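Local structure of DnaJ homolog subfamily C member 10 (Mus musculus, 3APQ) at residues A[105-110]-A[117-122]; A[173-176]-A[180-183]; A[152-157]-A[164-169]. The protein reduces disulfide bonds in the endoplasmic reticulum, serving both correct protein folding and the degradation of misfolded proteins. One frame throughout, in Å; residues are numbered along the deposited sequence.

Contact 1 of 3, residues A[105-110]-A[117-122]; sequences REFDAA and WFVNFY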
loop_
_atom_site.group_PDB
_atom_site.type_symbol
_atom_site.label_atom_id
_atom_site.label_comp_id
_atom_site.label_asym_id
_atom_site.label_seq_id
_atom_site.Cartn_x
_atom_site.Cartn_y
_atom_site.Cartn_z
ATOM N N ARG A 105 5.700 1.993 -9.848
ATOM C CA ARG A 105 6.664 3.009 -10.387
ATOM C C ARG A 105 7.675 3.404 -9.308
ATOM O O ARG A 105 8.897 3.451 -9.525
ATOM C CB ARG A 105 5.897 4.240 -10.859
ATOM C CG ARG A 105 6.752 5.326 -11.490
ATOM C CD ARG A 105 5.859 6.326 -12.277
ATOM N NE ARG A 105 5.279 5.670 -13.465
ATOM C CZ ARG A 105 5.928 5.422 -14.619
ATOM N NH1 ARG A 105 7.203 5.791 -14.795
ATOM N NH2 ARG A 105 5.295 4.806 -15.618
ATOM N N GLU A 106 7.140 3.667 -8.119
ATOM C CA GLU A 106 7.961 4.103 -7.009
ATOM C C GLU A 106 8.846 2.964 -6.508
ATOM O O GLU A 106 9.982 3.213 -6.126
ATOM C CB GLU A 106 7.029 4.652 -5.923
ATOM C CG GLU A 106 6.444 6.016 -6.289
ATOM C CD GLU A 106 5.301 5.974 -7.308
ATOM O OE1 GLU A 106 4.616 4.906 -7.444
ATOM O OE2 GLU A 106 5.132 7.028 -7.997
ATOM N N PHE A 107 8.350 1.724 -6.539
ATOM C CA PHE A 107 9.183 0.582 -6.148
ATOM C C PHE A 107 10.395 0.457 -7.083
ATOM O O PHE A 107 11.522 0.352 -6.623
ATOM C CB PHE A 107 8.419 -0.736 -6.173
ATOM C CG PHE A 107 9.290 -1.916 -5.798
ATOM C CD1 PHE A 107 9.391 -2.312 -4.476
ATOM C CD2 PHE A 107 10.038 -2.586 -6.762
ATOM C CE1 PHE A 107 10.261 -3.375 -4.126
ATOM C CE2 PHE A 107 10.880 -3.632 -6.430
ATOM C CZ PHE A 107 10.978 -4.022 -5.118
ATOM N N ASP A 108 10.157 0.461 -8.397
ATOM C CA ASP A 108 11.245 0.395 -9.360
ATOM C C ASP A 108 12.274 1.533 -9.221
ATOM O O ASP A 108 13.479 1.302 -9.330
ATOM C CB ASP A 108 10.709 0.323 -10.812
ATOM C CG ASP A 108 9.979 -1.004 -11.127
ATOM O OD1 ASP A 108 10.111 -2.036 -10.424
ATOM O OD2 ASP A 108 9.275 -0.999 -12.152
ATOM N N ALA A 109 11.802 2.759 -9.011
ATOM C CA ALA A 109 12.706 3.877 -8.711
ATOM C C ALA A 109 13.537 3.644 -7.443
ATOM O O ALA A 109 14.769 3.858 -7.452
ATOM C CB ALA A 109 11.922 5.180 -8.566
ATOM N N ALA A 110 12.878 3.218 -6.354
ATOM C CA ALA A 110 13.558 2.875 -5.106
ATOM C C ALA A 110 14.704 1.910 -5.329
ATOM O O ALA A 110 15.839 2.156 -4.889
ATOM C CB ALA A 110 12.567 2.239 -4.127
ATOM N N TRP A 117 17.006 -0.036 0.738
ATOM C CA TRP A 117 15.568 -0.154 1.074
ATOM C C TRP A 117 15.279 -1.503 1.697
ATOM O O TRP A 117 15.699 -2.560 1.151
ATOM C CB TRP A 117 14.741 -0.047 -0.192
ATOM C CG TRP A 117 14.472 1.352 -0.623
ATOM C CD1 TRP A 117 15.246 2.139 -1.459
ATOM C CD2 TRP A 117 13.319 2.144 -0.279
ATOM N NE1 TRP A 117 14.614 3.367 -1.659
ATOM C CE2 TRP A 117 13.456 3.403 -0.931
ATOM C CE3 TRP A 117 12.201 1.920 0.535
ATOM C CZ2 TRP A 117 12.492 4.433 -0.815
ATOM C CZ3 TRP A 117 11.241 2.943 0.647
ATOM C CH2 TRP A 117 11.417 4.193 -0.009
ATOM N N PHE A 118 14.495 -1.531 2.765
ATOM C CA PHE A 118 14.073 -2.776 3.356
ATOM C C PHE A 118 12.552 -2.749 3.283
ATOM O O PHE A 118 11.916 -1.834 3.857
ATOM C CB PHE A 118 14.553 -2.757 4.804
ATOM C CG PHE A 118 14.382 -4.067 5.555
ATOM C CD1 PHE A 118 14.583 -4.067 6.926
ATOM C CD2 PHE A 118 14.121 -5.309 4.908
ATOM C CE1 PHE A 118 14.491 -5.269 7.670
ATOM C CE2 PHE A 118 14.014 -6.486 5.634
ATOM C CZ PHE A 118 14.195 -6.478 7.027
ATOM N N VAL A 119 12.008 -3.682 2.503
ATOM C CA VAL A 119 10.611 -3.669 2.102
ATOM C C VAL A 119 9.841 -4.914 2.600
ATOM O O VAL A 119 10.305 -6.057 2.474
ATOM C CB VAL A 119 10.512 -3.589 0.557
ATOM C CG1 VAL A 119 9.009 -3.613 0.083
ATOM C CG2 VAL A 119 11.230 -2.325 0.083
ATOM N N ASN A 120 8.676 -4.648 3.182
ATOM C CA ASN A 120 7.753 -5.649 3.667
ATOM C C ASN A 120 6.696 -5.834 2.595
ATOM O O ASN A 120 5.885 -4.904 2.361
ATOM C CB ASN A 120 7.102 -5.138 4.952
ATOM C CG ASN A 120 5.995 -6.035 5.463
ATOM O OD1 ASN A 120 5.721 -7.094 4.897
ATOM N ND2 ASN A 120 5.394 -5.640 6.578
ATOM N N PHE A 121 6.726 -7.003 1.950
ATOM C CA PHE A 121 5.721 -7.415 0.957
ATOM C C PHE A 121 4.629 -8.159 1.711
ATOM O O PHE A 121 4.867 -9.235 2.291
ATOM C CB PHE A 121 6.300 -8.346 -0.123
ATOM C CG PHE A 121 7.268 -7.670 -1.055
ATOM C CD1 PHE A 121 6.847 -7.194 -2.279
ATOM C CD2 PHE A 121 8.615 -7.568 -0.708
ATOM C CE1 PHE A 121 7.754 -6.567 -3.139
ATOM C CE2 PHE A 121 9.529 -6.923 -1.557
ATOM C CZ PHE A 121 9.088 -6.437 -2.773
ATOM N N TYR A 122 3.450 -7.581 1.734
ATOM C CA TYR A 122 2.332 -8.163 2.509
ATOM C C TYR A 122 1.104 -8.348 1.617
ATOM O O TYR A 122 1.108 -7.979 0.442
ATOM C CB TYR A 122 2.071 -7.260 3.754
ATOM C CG TYR A 122 1.547 -5.869 3.414
ATOM C CD1 TYR A 122 0.182 -5.655 3.379
ATOM C CD2 TYR A 122 2.388 -4.782 3.125
ATOM C CE1 TYR A 122 -0.369 -4.438 3.039
ATOM C CE2 TYR A 122 1.799 -3.482 2.768
ATOM C CZ TYR A 122 0.426 -3.351 2.757
ATOM O OH TYR A 122 -0.277 -2.166 2.474
#
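Phe-107 holds CG beside its carbonyl carbon, opposite the backbone N (chi1 179°), which brings the end of its ring close to the strand, while Phe-121 turns its own CG anti to the carbonyl carbon and reaches back. The two side chains cross at about a right angle and meet at ring carbons, Phe-107 CE1 lying 3.5 Å from Phe-121 CZ. Their planes make 62° with centroids 5.7 Å apart, an oblique pairing. Near the plane of the Phe-107 ring, at its edge, Val-119 CG1 stands 4.4 Å from CE1; the same methyl covers one face of Phe-121.

At the other end, Ala-110 points its methyl at the indole of Trp-117. Ala-110 CB sits 3.5 Å from the centroid of the five-membered ring, only 18° off the normal, a CH-pi contact over the face; its closest ring atom is Trp-117 NE1, at 3.4 Å from CB. The helix runs roughly antiparallel to the strand, and Phe-175 on the adjacent strand meets Phe-107 edge-to-face. No hydrogen bond spans the two segments: these parts of the thioredoxin domain meet through buried apolar and aromatic packing.

Contact 2 of 3, residues A[173-176]-A[180-183]; sequences FIFR and AAVK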
loop_
_atom_site.group_PDB
_atom_site.type_symbol
_atom_site.label_atom_id
_atom_site.label_comp_id
_atom_site.label_asym_id
_atom_site.label_seq_id
_atom_site.Cartn_x
_atom_site.Cartn_y
_atom_site.Cartn_z
ATOM N N PHE A 173 12.466 -8.139 2.225
ATOM C CA PHE A 173 13.674 -8.186 1.391
ATOM C C PHE A 173 14.381 -6.871 1.500
ATOM O O PHE A 173 13.736 -5.795 1.498
ATOM C CB PHE A 173 13.308 -8.357 -0.069
ATOM C CG PHE A 173 12.963 -9.771 -0.471
ATOM C CD1 PHE A 173 13.988 -10.672 -0.848
ATOM C CD2 PHE A 173 11.638 -10.204 -0.520
ATOM C CE1 PHE A 173 13.686 -12.000 -1.267
ATOM C CE2 PHE A 173 11.327 -11.525 -0.945
ATOM C CZ PHE A 173 12.352 -12.418 -1.302
ATOM N N ILE A 174 15.704 -6.927 1.531
ATOM C CA ILE A 174 16.466 -5.691 1.494
ATOM C C ILE A 174 17.106 -5.516 0.101
ATOM O O ILE A 174 17.568 -6.501 -0.526
ATOM C CB ILE A 174 17.386 -5.621 2.711
ATOM C CG1 ILE A 174 17.903 -4.216 2.932
ATOM C CG2 ILE A 174 18.510 -6.622 2.606
ATOM C CD1 ILE A 174 18.299 -3.940 4.408
ATOM N N PHE A 175 17.057 -4.286 -0.420
ATOM C CA PHE A 175 17.462 -4.019 -1.826
ATOM C C PHE A 175 18.449 -2.853 -1.854
ATOM O O PHE A 175 18.320 -1.869 -1.103
ATOM C CB PHE A 175 16.253 -3.552 -2.680
ATOM C CG PHE A 175 15.149 -4.552 -2.831
ATOM C CD1 PHE A 175 15.156 -5.454 -3.905
ATOM C CD2 PHE A 175 14.080 -4.577 -1.916
ATOM C CE1 PHE A 175 14.108 -6.404 -4.094
ATOM C CE2 PHE A 175 13.035 -5.521 -2.074
ATOM C CZ PHE A 175 13.069 -6.461 -3.169
ATOM N N ARG A 176 19.419 -2.926 -2.760
ATOM C CA ARG A 176 20.158 -1.722 -3.130
ATOM C C ARG A 176 20.636 -1.875 -4.581
ATOM O O ARG A 176 21.245 -2.897 -4.922
ATOM C CB ARG A 176 21.340 -1.460 -2.197
ATOM C CG ARG A 176 21.920 -0.033 -2.343
ATOM C CD ARG A 176 23.413 0.024 -2.127
ATOM N NE ARG A 176 23.896 -1.083 -1.301
ATOM C CZ ARG A 176 24.109 -1.024 0.014
ATOM N NH1 ARG A 176 23.874 0.104 0.701
ATOM N NH2 ARG A 176 24.554 -2.110 0.655
ATOM N N ALA A 180 22.277 -7.941 -5.397
ATOM C CA ALA A 180 21.154 -8.895 -5.389
ATOM C C ALA A 180 20.328 -8.656 -4.109
ATOM O O ALA A 180 20.908 -8.414 -3.051
ATOM C CB ALA A 180 21.670 -10.354 -5.458
ATOM N N ALA A 181 18.999 -8.681 -4.211
ATOM C CA ALA A 181 18.136 -8.609 -3.047
ATOM C C ALA A 181 18.459 -9.707 -2.033
ATOM O O ALA A 181 18.815 -10.833 -2.413
ATOM C CB ALA A 181 16.686 -8.744 -3.481
ATOM N N VAL A 182 18.391 -9.377 -0.748
ATOM C CA VAL A 182 18.578 -10.350 0.318
ATOM C C VAL A 182 17.275 -10.490 1.135
ATOM O O VAL A 182 16.748 -9.504 1.679
ATOM C CB VAL A 182 19.752 -9.930 1.222
ATOM C CG1 VAL A 182 19.819 -10.810 2.492
ATOM C CG2 VAL A 182 21.096 -9.911 0.421
ATOM N N LYS A 183 16.784 -11.715 1.249
ATOM C CA LYS A 183 15.614 -12.006 2.066
ATOM C C LYS A 183 15.985 -12.057 3.553
ATOM O O LYS A 183 16.987 -12.688 3.921
ATOM C CB LYS A 183 15.043 -13.354 1.653
ATOM C CG LYS A 183 13.783 -13.718 2.353
ATOM C CD LYS A 183 13.240 -15.040 1.865
ATOM C CE LYS A 183 11.884 -15.307 2.529
ATOM N NZ LYS A 183 11.209 -16.457 1.819
#
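Phe-173 and Ile-174 face Lys-183 and Val-182 across an antiparallel pairing. Two backbone hydrogen bonds join the pair Ile-174 and Val-182: Ile-174 N gives to Val-182 O at 2.8 Å, while Val-182 N returns to Ile-174 O at 3.0 Å. Weaker CA-H...O contacts flank them, Phe-173 CA to Val-182 O at 3.4 Å and Ala-181 CA to Ile-174 O at 3.3 Å, so each carbonyl oxygen receives both an N-H and a C-H.

The apolar contacts divide between the sheet faces. Phe-173 and Lys-183 form a non-hydrogen-bonded pair; Phe-173 CE1 comes 3.5 Å from Lys-183 CB. Lys-183 holds CG anti to the backbone N (chi1 -176°), which lays CG over one face of the Phe-173 ring, offset toward the rim; the chain beyond CG is fully extended. Ala-181 CB touches the Phe-175 ring at CE1, 3.5 Å off. On the face turned to helix 190-202, Ile-174 and Val-182 lie side by side, pointing the same way, with Ile-174 CG2 3.8 Å from Val-182 CB; Phe-196 and His-200 cover both. The arrangement is the beta hairpin that closes one edge of the thioredoxin-fold sheet, strand 182-183 being one of the two edge strands of the sheet in this chain.

Contact 3 of 3, residues A[152-157]-A[164-169]; sequences VNCGDD and KGVNSY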
loop_
_atom_site.group_PDB
_atom_site.type_symbol
_atom_site.label_atom_id
_atom_site.label_comp_id
_atom_site.label_asym_id
_atom_site.label_seq_id
_atom_site.Cartn_x
_atom_site.Cartn_y
_atom_site.Cartn_z
ATOM N N VAL A 152 4.980 -3.077 0.468
ATOM C CA VAL A 152 4.283 -3.295 -0.807
ATOM C C VAL A 152 3.025 -4.139 -0.553
ATOM O O VAL A 152 3.097 -5.226 0.020
ATOM C CB VAL A 152 5.161 -3.975 -1.859
ATOM C CG1 VAL A 152 4.299 -4.458 -3.034
ATOM C CG2 VAL A 152 6.254 -3.046 -2.401
ATOM N N ASN A 153 1.872 -3.625 -0.984
ATOM C CA ASN A 153 0.626 -4.347 -0.867
ATOM C C ASN A 153 0.479 -5.199 -2.121
ATOM O O ASN A 153 0.047 -4.719 -3.207
ATOM C CB ASN A 153 -0.551 -3.368 -0.739
ATOM C CG ASN A 153 -1.902 -4.077 -0.651
ATOM O OD1 ASN A 153 -1.985 -5.304 -0.658
ATOM N ND2 ASN A 153 -2.979 -3.285 -0.590
ATOM N N CYS A 154 0.810 -6.472 -1.961
ATOM C CA CYS A 154 0.632 -7.437 -3.041
ATOM C C CYS A 154 -0.808 -7.647 -3.453
ATOM O O CYS A 154 -1.031 -8.106 -4.572
ATOM C CB CYS A 154 1.275 -8.783 -2.738
ATOM S SG CYS A 154 3.029 -8.604 -2.409
ATOM N N GLY A 155 -1.772 -7.315 -2.599
ATOM C CA GLY A 155 -3.186 -7.357 -3.043
ATOM C C GLY A 155 -3.471 -6.421 -4.174
ATOM O O GLY A 155 -4.266 -6.725 -5.093
ATOM N N ASP A 156 -2.820 -5.276 -4.158
ATOM C CA ASP A 156 -2.977 -4.299 -5.228
ATOM C C ASP A 156 -2.107 -4.506 -6.476
ATOM O O ASP A 156 -2.408 -3.928 -7.519
ATOM C CB ASP A 156 -2.785 -2.892 -4.669
ATOM C CG ASP A 156 -4.044 -2.359 -3.953
ATOM O OD1 ASP A 156 -5.119 -3.013 -3.953
ATOM O OD2 ASP A 156 -3.941 -1.271 -3.385
ATOM N N ASP A 157 -1.025 -5.302 -6.388
ATOM C CA ASP A 157 -0.216 -5.626 -7.573
ATOM C C ASP A 157 0.448 -6.991 -7.486
ATOM O O ASP A 157 1.614 -7.114 -7.090
ATOM C CB ASP A 157 0.842 -4.562 -7.770
ATOM C CG ASP A 157 1.484 -4.602 -9.171
ATOM O OD1 ASP A 157 1.437 -5.644 -9.856
ATOM O OD2 ASP A 157 2.079 -3.594 -9.552
ATOM N N LYS A 164 9.123 -10.278 -8.156
ATOM C CA LYS A 164 10.195 -10.213 -7.183
ATOM C C LYS A 164 10.366 -11.510 -6.405
ATOM O O LYS A 164 11.089 -11.544 -5.370
ATOM C CB LYS A 164 9.983 -9.031 -6.244
ATOM C CG LYS A 164 9.820 -7.705 -6.978
ATOM C CD LYS A 164 11.070 -7.425 -7.853
ATOM C CE LYS A 164 10.792 -6.330 -8.894
ATOM N NZ LYS A 164 11.918 -6.183 -9.896
ATOM N N GLY A 165 9.732 -12.559 -6.905
ATOM C CA GLY A 165 9.809 -13.889 -6.299
ATOM C C GLY A 165 9.170 -13.924 -4.916
ATOM O O GLY A 165 9.725 -14.530 -3.988
ATOM N N VAL A 166 8.038 -13.230 -4.777
ATOM C CA VAL A 166 7.244 -13.244 -3.560
ATOM C C VAL A 166 5.948 -14.050 -3.756
ATOM O O VAL A 166 5.027 -13.595 -4.433
ATOM C CB VAL A 166 6.827 -11.818 -3.154
ATOM C CG1 VAL A 166 5.922 -11.909 -1.925
ATOM C CG2 VAL A 166 8.067 -10.955 -2.862
ATOM N N ASN A 167 5.857 -15.211 -3.118
ATOM C CA ASN A 167 4.652 -16.062 -3.246
ATOM C C ASN A 167 3.997 -16.402 -1.917
ATOM O O ASN A 167 3.073 -17.215 -1.896
ATOM C CB ASN A 167 4.953 -17.380 -3.991
ATOM C CG ASN A 167 6.429 -17.836 -3.831
ATOM O OD1 ASN A 167 7.206 -17.823 -4.807
ATOM N ND2 ASN A 167 6.822 -18.203 -2.587
ATOM N N SER A 168 4.504 -15.823 -0.818
ATOM C CA SER A 168 3.960 -16.085 0.504
ATOM C C SER A 168 4.239 -14.799 1.307
ATOM O O SER A 168 5.071 -13.977 0.891
ATOM C CB SER A 168 4.604 -17.304 1.108
ATOM O OG SER A 168 5.964 -17.028 1.380
ATOM N N TYR A 169 3.484 -14.587 2.386
ATOM C CA TYR A 169 3.472 -13.282 3.047
ATOM C C TYR A 169 3.532 -13.481 4.549
ATOM O O TYR A 169 3.026 -14.464 5.065
ATOM C CB TYR A 169 2.197 -12.534 2.653
ATOM C CG TYR A 169 1.923 -12.657 1.189
ATOM C CD1 TYR A 169 2.513 -11.782 0.269
ATOM C CD2 TYR A 169 1.113 -13.676 0.712
ATOM C CE1 TYR A 169 2.250 -11.906 -1.091
ATOM C CE2 TYR A 169 0.862 -13.818 -0.624
ATOM C CZ TYR A 169 1.443 -12.925 -1.529
ATOM O OH TYR A 169 1.187 -13.118 -2.880
#
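Cys-154 meets Tyr-169 first through CB, which lies 3.7 Å from Tyr-169 CE1. One bond further out, SG approaches the same ring carbon, 3.6 Å from Tyr-169 CE1, and stays farther from CD1. The sulfur stands near the ring plane, 4.9 Å from the centroid and 75° off the normal, so this is a sulfur-aromatic contact at the edge and not over a face. With SG anti to the carbonyl carbon of its own residue (chi1 -58°), the sulfur is turned across to the loop, where Val-166 CG1 also comes within 4.4 Å of SG. At its tip the side chain is covalently tied, SG forming the disulfide with Cys-161 of helix 158-163, a bond that probably helps to hold the sulfur in place against the tyrosine.

In the turn that leaves the strand, Asn-153 OD1 takes a weak hydrogen bond from Gly-155 N. Tyr-169 also touches Cys-126 of the redox-active disulfide, placing the contact next to the active site. Segment 152-157 carries strand 148-153 into helix 158-163, whose start is capped by Asp-157; Gly-165 closes that helix in a Schellman motif, and the loop through Val-166 and Tyr-169 then returns to strand 171-175, with Val-166 packed on Phe-121 of strand 117-122.

How the contacts relate
All three contacts belong to the thioredoxin domain that follows the J domain, and they come along the chain in the order contact 1, contact 3, contact 2. Strand 117-122 of contact 1 is central: it runs between strand 148-153 of contact 3 and strand 171-175 of contact 2, hydrogen-bonded through its backbone to both. Centres of contacts 1 and 2 are about 10 Å apart, those of contacts 1 and 3 about 11 Å, and contacts 2 and 3 about 15 Å, touching where Phe-173 packs on Val-166. Together they run from the sheet's hairpin edge, across its middle, to the neighbourhood of the redox-active Cys-126 and Cys-129.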